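Local coordinates for malate dehydrogenase (Entamoeba histolytica, PDB 3I0P), which probably catalyses the NAD-dependent interconversion of malate and oxaloacetate, working as a two-chain enzyme of the malate/L-lactate dehydrogenase family, at residues E16-V21 against H50-F55; L22-S27 against Y359-P364; R33-T38 against G93-T98. All coordinates share one frame; numbering follows the deposited sequence. Where two conformers were deposited one is given.

Contact 1: residues E16-V21 against H50-F55. With NAD (nicotinamide-adenine-dinucleotide), chain B.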
# COMPACT_ATOMS: atom_id res chain seq x y z
N GLU A 16 -20.88 25.46 10.07
CA GLU A 16 -21.82 26.44 9.51
C GLU A 16 -21.09 27.59 8.84
O GLU A 16 -21.52 28.08 7.80
CB GLU A 16 -22.74 26.97 10.61
CG GLU A 16 -23.38 28.34 10.31
CD GLU A 16 -24.60 28.24 9.40
OE1 GLU A 16 -24.87 27.16 8.83
OE2 GLU A 16 -25.30 29.27 9.24
N PHE A 17 -20.00 28.02 9.46
CA PHE A 17 -19.24 29.18 9.01
C PHE A 17 -18.61 28.90 7.66
O PHE A 17 -18.66 29.72 6.76
CB PHE A 17 -18.15 29.55 10.02
CG PHE A 17 -17.24 30.65 9.56
CD1 PHE A 17 -17.68 31.98 9.57
CD2 PHE A 17 -15.95 30.37 9.13
CE1 PHE A 17 -16.84 33.01 9.15
CE2 PHE A 17 -15.10 31.40 8.70
CZ PHE A 17 -15.54 32.72 8.71
N MET A 18 -18.04 27.71 7.55
CA MET A 18 -17.35 27.27 6.35
C MET A 18 -18.34 27.25 5.18
O MET A 18 -18.04 27.71 4.08
CB MET A 18 -16.75 25.90 6.60
CG MET A 18 -15.32 25.77 6.18
SD MET A 18 -14.22 24.83 7.26
CE MET A 18 -15.21 23.40 7.72
N TYR A 19 -19.54 26.75 5.46
CA TYR A 19 -20.59 26.63 4.47
C TYR A 19 -21.14 28.00 4.03
O TYR A 19 -21.44 28.19 2.84
CB TYR A 19 -21.68 25.73 5.04
CG TYR A 19 -23.01 25.70 4.33
CD1 TYR A 19 -23.17 25.03 3.12
CD2 TYR A 19 -24.12 26.30 4.91
CE1 TYR A 19 -24.41 24.98 2.48
CE2 TYR A 19 -25.37 26.27 4.28
CZ TYR A 19 -25.51 25.60 3.07
OH TYR A 19 -26.73 25.57 2.46
N GLN A 20 -21.26 28.94 4.97
CA GLN A 20 -21.74 30.28 4.62
C GLN A 20 -20.70 31.04 3.79
O GLN A 20 -21.05 31.68 2.80
CB GLN A 20 -22.16 31.09 5.85
CG GLN A 20 -23.32 30.50 6.67
CD GLN A 20 -24.63 30.33 5.90
OE1 GLN A 20 -24.98 31.14 5.03
NE2 GLN A 20 -25.36 29.27 6.24
N VAL A 21 -19.43 30.95 4.18
CA VAL A 21 -18.38 31.64 3.43
C VAL A 21 -18.23 31.09 2.00
O VAL A 21 -17.93 31.84 1.06
CB VAL A 21 -17.03 31.64 4.19
CG1 VAL A 21 -15.96 32.37 3.39
CG2 VAL A 21 -17.19 32.29 5.56
N HIS A 50 -5.79 20.14 7.65
CA HIS A 50 -6.63 19.90 6.46
C HIS A 50 -8.09 20.35 6.54
O HIS A 50 -8.88 20.03 5.64
CB HIS A 50 -6.52 18.43 6.03
CG HIS A 50 -5.22 18.12 5.35
ND1 HIS A 50 -4.16 17.53 6.00
CD2 HIS A 50 -4.80 18.34 4.08
CE1 HIS A 50 -3.15 17.38 5.16
NE2 HIS A 50 -3.51 17.88 3.99
N GLY A 51 -8.43 21.09 7.59
CA GLY A 51 -9.77 21.68 7.74
C GLY A 51 -9.69 23.19 7.87
O GLY A 51 -8.98 23.85 7.11
N ILE A 52 -10.40 23.74 8.86
CA ILE A 52 -10.48 25.19 9.09
C ILE A 52 -9.13 25.94 9.13
O ILE A 52 -9.03 27.06 8.65
CB ILE A 52 -11.40 25.54 10.32
CG1 ILE A 52 -11.74 27.03 10.40
CG2 ILE A 52 -10.79 25.05 11.63
CD1 ILE A 52 -12.55 27.57 9.23
N GLN A 53 -8.09 25.31 9.68
CA GLN A 53 -6.77 25.96 9.82
C GLN A 53 -6.10 26.21 8.47
O GLN A 53 -5.01 26.79 8.40
CB GLN A 53 -5.85 25.17 10.74
CG GLN A 53 -6.37 25.12 12.17
CD GLN A 53 -5.47 24.34 13.12
OE1 GLN A 53 -5.95 23.61 13.99
NE2 GLN A 53 -4.15 24.51 12.97
N ARG A 54 -6.78 25.78 7.42
CA ARG A 54 -6.26 25.87 6.07
C ARG A 54 -7.36 26.38 5.15
O ARG A 54 -7.18 26.50 3.95
CB ARG A 54 -5.80 24.48 5.64
CG ARG A 54 -4.56 24.44 4.78
CD ARG A 54 -3.41 25.32 5.31
NE ARG A 54 -2.78 24.76 6.50
CZ ARG A 54 -1.95 25.44 7.28
NH1 ARG A 54 -1.66 26.70 6.99
NH2 ARG A 54 -1.41 24.86 8.36
N PHE A 55 -8.51 26.70 5.74
CA PHE A 55 -9.68 27.14 4.99
C PHE A 55 -9.36 28.35 4.13
O PHE A 55 -9.58 28.32 2.92
CB PHE A 55 -10.83 27.44 5.96
CG PHE A 55 -12.12 27.79 5.29
CD1 PHE A 55 -12.67 26.96 4.32
CD2 PHE A 55 -12.81 28.94 5.65
CE1 PHE A 55 -13.88 27.27 3.71
CE2 PHE A 55 -14.01 29.27 5.06
CZ PHE A 55 -14.56 28.43 4.09
PA NAD B . 0.04 10.10 10.07
O1A NAD B . -0.61 11.08 11.01
O2A NAD B . 1.51 9.87 10.18
O5B NAD B . -0.73 8.70 10.27
C5B NAD B . -2.17 8.66 10.23
C4B NAD B . -2.71 7.23 10.09
O4B NAD B . -1.96 6.29 10.86
C3B NAD B . -4.14 7.10 10.59
O3B NAD B . -4.80 6.08 9.83
C2B NAD B . -3.97 6.66 12.03
O2B NAD B . -5.11 5.94 12.50
C1B NAD B . -2.75 5.76 11.93
N9A NAD B . -1.94 5.66 13.17
C8A NAD B . -1.27 6.65 13.79
N7A NAD B . -0.63 6.13 14.86
C5A NAD B . -0.89 4.81 14.90
C6A NAD B . -0.52 3.76 15.75
N6A NAD B . 0.28 3.98 16.83
N1A NAD B . -0.97 2.51 15.51
C2A NAD B . -1.77 2.25 14.47
N3A NAD B . -2.13 3.24 13.63
C4A NAD B . -1.71 4.52 13.83
O3 NAD B . -0.34 10.43 8.53
PN NAD B . 0.13 11.69 7.61
O1N NAD B . 0.98 11.13 6.49
O2N NAD B . 0.65 12.81 8.48
O5D NAD B . -1.24 12.21 6.96
C5D NAD B . -2.13 13.06 7.69
C4D NAD B . -3.27 13.53 6.80
O4D NAD B . -2.76 14.34 5.73
C3D NAD B . -4.01 12.38 6.14
O3D NAD B . -5.41 12.51 6.46
C2D NAD B . -3.73 12.51 4.64
O2D NAD B . -4.82 12.16 3.77
C1D NAD B . -3.43 13.98 4.52
N1N NAD B . -2.64 14.28 3.32
C2N NAD B . -3.27 14.81 2.25
C3N NAD B . -2.56 15.11 1.09
C7N NAD B . -3.24 15.69 -0.11
O7N NAD B . -2.58 15.94 -1.11
N7N NAD B . -4.56 15.92 -0.07
C4N NAD B . -1.18 14.86 1.05
C5N NAD B . -0.55 14.31 2.17
C6N NAD B . -1.31 14.03 3.31

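Contact 2: residues L22-S27 against Y359-P364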
# COMPACT_ATOMS: atom_id res chain seq x y z
N LEU A 22 -18.45 29.78 1.85
CA LEU A 22 -18.36 29.14 0.54
C LEU A 22 -19.51 29.56 -0.37
O LEU A 22 -19.33 29.68 -1.58
CB LEU A 22 -18.29 27.62 0.68
CG LEU A 22 -16.95 27.00 1.10
CD1 LEU A 22 -17.15 25.60 1.68
CD2 LEU A 22 -15.98 26.98 -0.08
N LEU A 23 -20.69 29.77 0.21
CA LEU A 23 -21.82 30.33 -0.52
C LEU A 23 -21.51 31.76 -0.94
O LEU A 23 -21.70 32.12 -2.11
CB LEU A 23 -23.08 30.31 0.32
CG LEU A 23 -23.72 28.95 0.57
CD1 LEU A 23 -24.91 29.08 1.51
CD2 LEU A 23 -24.12 28.30 -0.75
N LYS A 24 -21.01 32.57 -0.00
CA LYS A 24 -20.71 33.97 -0.25
C LYS A 24 -19.72 34.19 -1.39
O LYS A 24 -19.86 35.16 -2.13
CB LYS A 24 -20.21 34.67 1.01
CG LYS A 24 -21.26 34.83 2.09
CD LYS A 24 -22.34 35.84 1.74
CE LYS A 24 -23.35 35.94 2.87
NZ LYS A 24 -24.26 37.09 2.72
N VAL A 25 -18.74 33.29 -1.53
CA VAL A 25 -17.75 33.38 -2.62
C VAL A 25 -18.21 32.66 -3.89
O VAL A 25 -17.42 32.43 -4.81
CB VAL A 25 -16.34 32.88 -2.21
CG1 VAL A 25 -15.80 33.70 -1.05
CG2 VAL A 25 -16.37 31.40 -1.85
N GLY A 26 -19.49 32.32 -3.93
CA GLY A 26 -20.13 31.88 -5.17
C GLY A 26 -20.12 30.40 -5.49
O GLY A 26 -20.32 30.03 -6.64
N SER A 27 -19.89 29.55 -4.48
CA SER A 27 -20.03 28.10 -4.65
C SER A 27 -21.47 27.67 -4.92
O SER A 27 -22.41 28.24 -4.38
CB SER A 27 -19.51 27.35 -3.43
OG SER A 27 -18.18 27.71 -3.15
N TYR A 359 -17.34 38.93 4.15
CA TYR A 359 -18.52 38.32 3.51
C TYR A 359 -19.82 38.44 4.30
O TYR A 359 -20.85 37.86 3.91
CB TYR A 359 -18.23 36.87 3.10
CG TYR A 359 -17.00 36.80 2.25
CD1 TYR A 359 -17.00 37.30 0.94
CD2 TYR A 359 -15.80 36.28 2.76
CE1 TYR A 359 -15.85 37.27 0.15
CE2 TYR A 359 -14.65 36.25 1.99
CZ TYR A 359 -14.67 36.74 0.69
OH TYR A 359 -13.52 36.70 -0.06
N ASN A 360 -19.76 39.21 5.39
CA ASN A 360 -20.89 39.40 6.29
C ASN A 360 -21.48 38.05 6.72
O ASN A 360 -22.67 37.77 6.53
CB ASN A 360 -21.95 40.31 5.65
CG ASN A 360 -22.98 40.82 6.66
OD1 ASN A 360 -22.62 41.38 7.70
ND2 ASN A 360 -24.26 40.60 6.37
N VAL A 361 -20.61 37.21 7.26
CA VAL A 361 -21.00 35.92 7.81
C VAL A 361 -20.78 36.01 9.32
O VAL A 361 -19.64 36.09 9.78
CB VAL A 361 -20.17 34.77 7.22
CG1 VAL A 361 -20.56 33.44 7.86
CG2 VAL A 361 -20.36 34.70 5.71
N PRO A 362 -21.87 36.01 10.09
CA PRO A 362 -21.81 36.26 11.54
C PRO A 362 -20.99 35.22 12.29
O PRO A 362 -21.00 34.03 11.95
CB PRO A 362 -23.28 36.20 11.98
CG PRO A 362 -24.09 36.33 10.71
CD PRO A 362 -23.24 35.69 9.65
N LEU A 363 -20.27 35.69 13.31
CA LEU A 363 -19.47 34.84 14.17
C LEU A 363 -19.81 35.19 15.62
O LEU A 363 -20.15 36.34 15.91
CB LEU A 363 -17.99 35.08 13.89
CG LEU A 363 -17.04 33.89 13.78
CD1 LEU A 363 -17.69 32.70 13.08
CD2 LEU A 363 -15.81 34.33 13.03
N PRO A 364 -19.73 34.21 16.54
CA PRO A 364 -20.06 34.56 17.93
C PRO A 364 -18.90 35.20 18.72
O PRO A 364 -18.93 35.23 19.95
CB PRO A 364 -20.46 33.20 18.54
CG PRO A 364 -19.63 32.21 17.77
CD PRO A 364 -19.59 32.75 16.35

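Contact 3: residues R33-T38 against G93-T98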
# COMPACT_ATOMS: atom_id res chain seq x y z
N ARG A 33 -21.63 22.19 0.58
CA ARG A 33 -21.88 21.11 1.53
C ARG A 33 -20.86 19.98 1.45
O ARG A 33 -20.36 19.52 2.48
CB ARG A 33 -23.30 20.56 1.39
CG ARG A 33 -24.29 21.19 2.37
CD ARG A 33 -25.66 20.56 2.27
NE ARG A 33 -26.27 20.76 0.96
CZ ARG A 33 -26.76 19.79 0.20
NH1 ARG A 33 -26.73 18.52 0.60
NH2 ARG A 33 -27.30 20.09 -0.98
N MET A 34 -20.53 19.54 0.24
CA MET A 34 -19.56 18.47 0.06
C MET A 34 -18.20 18.88 0.61
O MET A 34 -17.58 18.12 1.34
CB MET A 34 -19.46 18.06 -1.42
CG MET A 34 -20.68 17.31 -1.95
SD MET A 34 -20.46 16.81 -3.67
CE MET A 34 -21.94 15.86 -3.99
N VAL A 35 -17.77 20.10 0.30
CA VAL A 35 -16.48 20.65 0.70
C VAL A 35 -16.37 20.87 2.21
O VAL A 35 -15.35 20.52 2.81
CB VAL A 35 -16.17 21.97 -0.04
CG1 VAL A 35 -14.97 22.71 0.56
CG2 VAL A 35 -15.97 21.68 -1.51
N ARG A 36 -17.40 21.45 2.82
CA ARG A 36 -17.34 21.71 4.24
C ARG A 36 -17.41 20.41 5.04
O ARG A 36 -16.77 20.31 6.08
CB ARG A 36 -18.40 22.73 4.67
CG ARG A 36 -19.82 22.20 4.80
CD ARG A 36 -20.11 21.72 6.20
NE ARG A 36 -21.41 21.06 6.24
CZ ARG A 36 -22.56 21.69 6.48
NH1 ARG A 36 -22.56 22.99 6.72
NH2 ARG A 36 -23.70 21.02 6.49
N ASP A 37 -18.16 19.42 4.54
CA ASP A 37 -18.23 18.10 5.18
C ASP A 37 -16.85 17.45 5.26
O ASP A 37 -16.46 16.93 6.31
CB ASP A 37 -19.18 17.16 4.46
CG ASP A 37 -20.64 17.39 4.82
OD1 ASP A 37 -20.95 18.24 5.68
OD2 ASP A 37 -21.49 16.68 4.24
N THR A 38 -16.10 17.48 4.16
CA THR A 38 -14.80 16.83 4.16
C THR A 38 -13.74 17.70 4.82
O THR A 38 -12.75 17.19 5.33
CB THR A 38 -14.31 16.33 2.76
OG1 THR A 38 -13.14 17.03 2.37
CG2 THR A 38 -15.37 16.45 1.69
N GLY A 93 -11.60 19.29 -5.17
CA GLY A 93 -11.29 17.87 -5.06
C GLY A 93 -12.34 17.13 -4.26
O GLY A 93 -12.65 15.99 -4.55
N HIS A 94 -12.89 17.82 -3.25
CA HIS A 94 -13.90 17.25 -2.36
C HIS A 94 -15.17 16.98 -3.11
O HIS A 94 -15.86 15.99 -2.84
CB HIS A 94 -14.19 18.20 -1.20
CG HIS A 94 -13.03 19.05 -0.81
ND1 HIS A 94 -12.73 20.22 -1.47
CD2 HIS A 94 -12.08 18.89 0.14
CE1 HIS A 94 -11.65 20.76 -0.92
NE2 HIS A 94 -11.24 19.98 0.06
N VAL A 95 -15.48 17.85 -4.07
CA VAL A 95 -16.64 17.66 -4.94
C VAL A 95 -16.40 16.45 -5.85
O VAL A 95 -17.22 15.54 -5.90
CB VAL A 95 -16.97 18.95 -5.74
CG1 VAL A 95 -17.98 18.67 -6.85
CG2 VAL A 95 -17.49 20.03 -4.80
N ASN A 96 -15.27 16.45 -6.56
CA ASN A 96 -14.93 15.35 -7.47
C ASN A 96 -14.79 14.04 -6.69
O ASN A 96 -15.34 13.00 -7.09
CB ASN A 96 -13.66 15.68 -8.27
CG ASN A 96 -13.82 16.93 -9.15
OD1 ASN A 96 -14.77 17.06 -9.92
ND2 ASN A 96 -12.87 17.86 -9.04
N GLY A 97 -14.09 14.11 -5.56
CA GLY A 97 -13.87 12.96 -4.70
C GLY A 97 -15.15 12.31 -4.18
O GLY A 97 -15.31 11.08 -4.25
N THR A 98 -16.06 13.14 -3.65
CA THR A 98 -17.30 12.65 -3.08
C THR A 98 -18.15 12.00 -4.15
O THR A 98 -18.63 10.88 -3.98
CB THR A 98 -18.08 13.79 -2.39
OG1 THR A 98 -17.30 14.31 -1.31
CG2 THR A 98 -19.41 13.30 -1.83
O HOH W 1 -18.46 15.57 0.79

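Contact 1: residues E16-V21 against H50-F55
Helix 11-24 packs on the loop that carries His50 of the NAD pocket and on Phe55, where helix 55-64 begins. Met18 lies over the Phe55 ring. Met18 CG sits over one face of that ring, 3.4 Å from the ring centroid and 19° off the normal. The chain bends at chi2 and chi3. This keeps SD above the same face, 4.3 Å from the Phe55 centroid, as a Met-aromatic contact. The thioether also reaches the loop: Met18 SD is 3.8 Å from Ile52 CD1. Phe55 has CG anti to its backbone N (chi1 -175°), and its ring extends toward the helix. There Val21 meets its rim in the ring plane, with Val21 CB 3.9 Å from Phe55 CE2. Phe17, one residue before Met18, adds a looser contact. Its CD2 lies 4.4 Å from Ile52 CD1, which comes to the edge of the Phe17 ring. Beyond the two segments, Leu355 of helix 346-359 touches both Phe17 and Phe55, and Leu39 of helix 29-45 touches Met18. At the other end of the segment, His50 CE1 is 3.1 Å from NAD O4D. No hydrogen bond joins residues 16-21 to 50-55. Cohesion across this buried contact therefore comes from dispersion, CH-pi and sulfur-aromatic forces, and the close approach of His50 to the NAD ribose lies apart from it.

Contact 2: residues L22-S27 against Y359-P364
Chi1 of Val25 (-60°) and chi1 of Tyr359 (-54°) each turn the branch that matters beside the backbone N, and this brings Val25 CG1 over one face of the Tyr359 ring. The methyl is 4.0 Å from the ring centroid and 24° off the normal, a CH-pi contact displaced toward the rim. Its nearest ring atom is the phenol carbon, with Val25 CG1 3.7 Å from Tyr359 CZ. Lys24 CB lies 3.6 Å from Tyr359 CB. The lysine chain then bends at chi2 and runs past the backbone, so that Lys24 CE comes within 3.3 Å of Tyr359 O. Nearer the lysine's own backbone, Lys24 CG is 3.7 Å from Val361 CG2, and the two side chains pass in opposite directions. The contact lies at the surface and no hydrogen bond crosses it. From helix 55-64, Ile63 touches Val25 and Lys64 touches Tyr359. Helix 11-24 ends here. Leu22 O takes bonds from both Ser27 N and Ser27 OG, the hydroxyl standing above the carbonyl plane at 2.8 Å. Gly26 N bonds to Leu23 O, 2.9 Å away. With positive phi at Gly26, the C-prime residue, a Schellman motif ends the helix, and Lys24 and Val25 within that turn meet the C-terminal tail that follows helix 346-359.

Contact 3: residues R33-T38 against G93-T98
Thr98 OG1 is held at two points: it donates to His94 O at 2.7 Å and accepts from a water at 2.7 Å. That water also donates to Met34 O across the contact, but Met34 O is less surely placed in the model, so this bridge is doubtful. Side-chain packing joins the two helices, 29-45 and 93-111, whose short segments cross almost at right angles (95°) with their axes 8.2 Å apart. Such a steep crossing limits the touching surface to a patch around Met34, Val35 and Thr38 on one helix and His94, Val95 and Thr98 on the other. His94 is the central flat group. Val35 CG1 stands over one face of its imidazole, 24° off the normal, in a CH-pi contact, while Val35 CG2 lies 3.6 Å from His94 ND1. The hydroxyl of Thr38 comes to the edge of the same ring, near its plane. Around the imidazole, Tyr59 meets it ring to ring with the planes inclined, and Tyr130 of helix 127-136 touches it too. The side chain of His94 is about 8 Å from a bound NAD, so this is packing near the cofactor and not direct contact with it. Met34 is extended beyond CG and lays its sulfur against the second helix, with SD 4.1 Å from Thr98 CB. Val35 and Val95 also meet through their CG2 methyls. His94 O takes Thr98 N as well as the hydroxyl, so one carbonyl serves both the helix backbone and the threonine side chain. On the far side of helix 29-45, Arg36 NE pairs with Asp37 OD1 in a salt bridge of 2.9 Å; the oxygen lies in the guanidinium plane and is approached on its anti side, 33° out of the carboxylate plane.

How the contacts relate
Helix 11-24 links contact 1 and contact 2, whose centres are about 10 Å apart. The tail of contact 2 also touches the helix of contact 1: Val361 CG1 is 3.5 Å from Gln20 CB, and Leu363 CD1 is 3.6 Å from Phe17 CD1. Contact 3 lies about 12 Å from contact 1, centre to centre, and helix 29-45 is the next helix after 11-24. Met18 CE reaches Arg36 O at 3.8 Å. Contacts 2 and 3 are about 17 Å apart by centres, yet Leu22 CD1 and Val35 CG1 are 3.8 Å apart. Toward the cofactor, contact 1 supplies His50 directly, His94 of contact 3 has its side chain about 8 Å from a bound NAD, and contact 2 is at the outer surface.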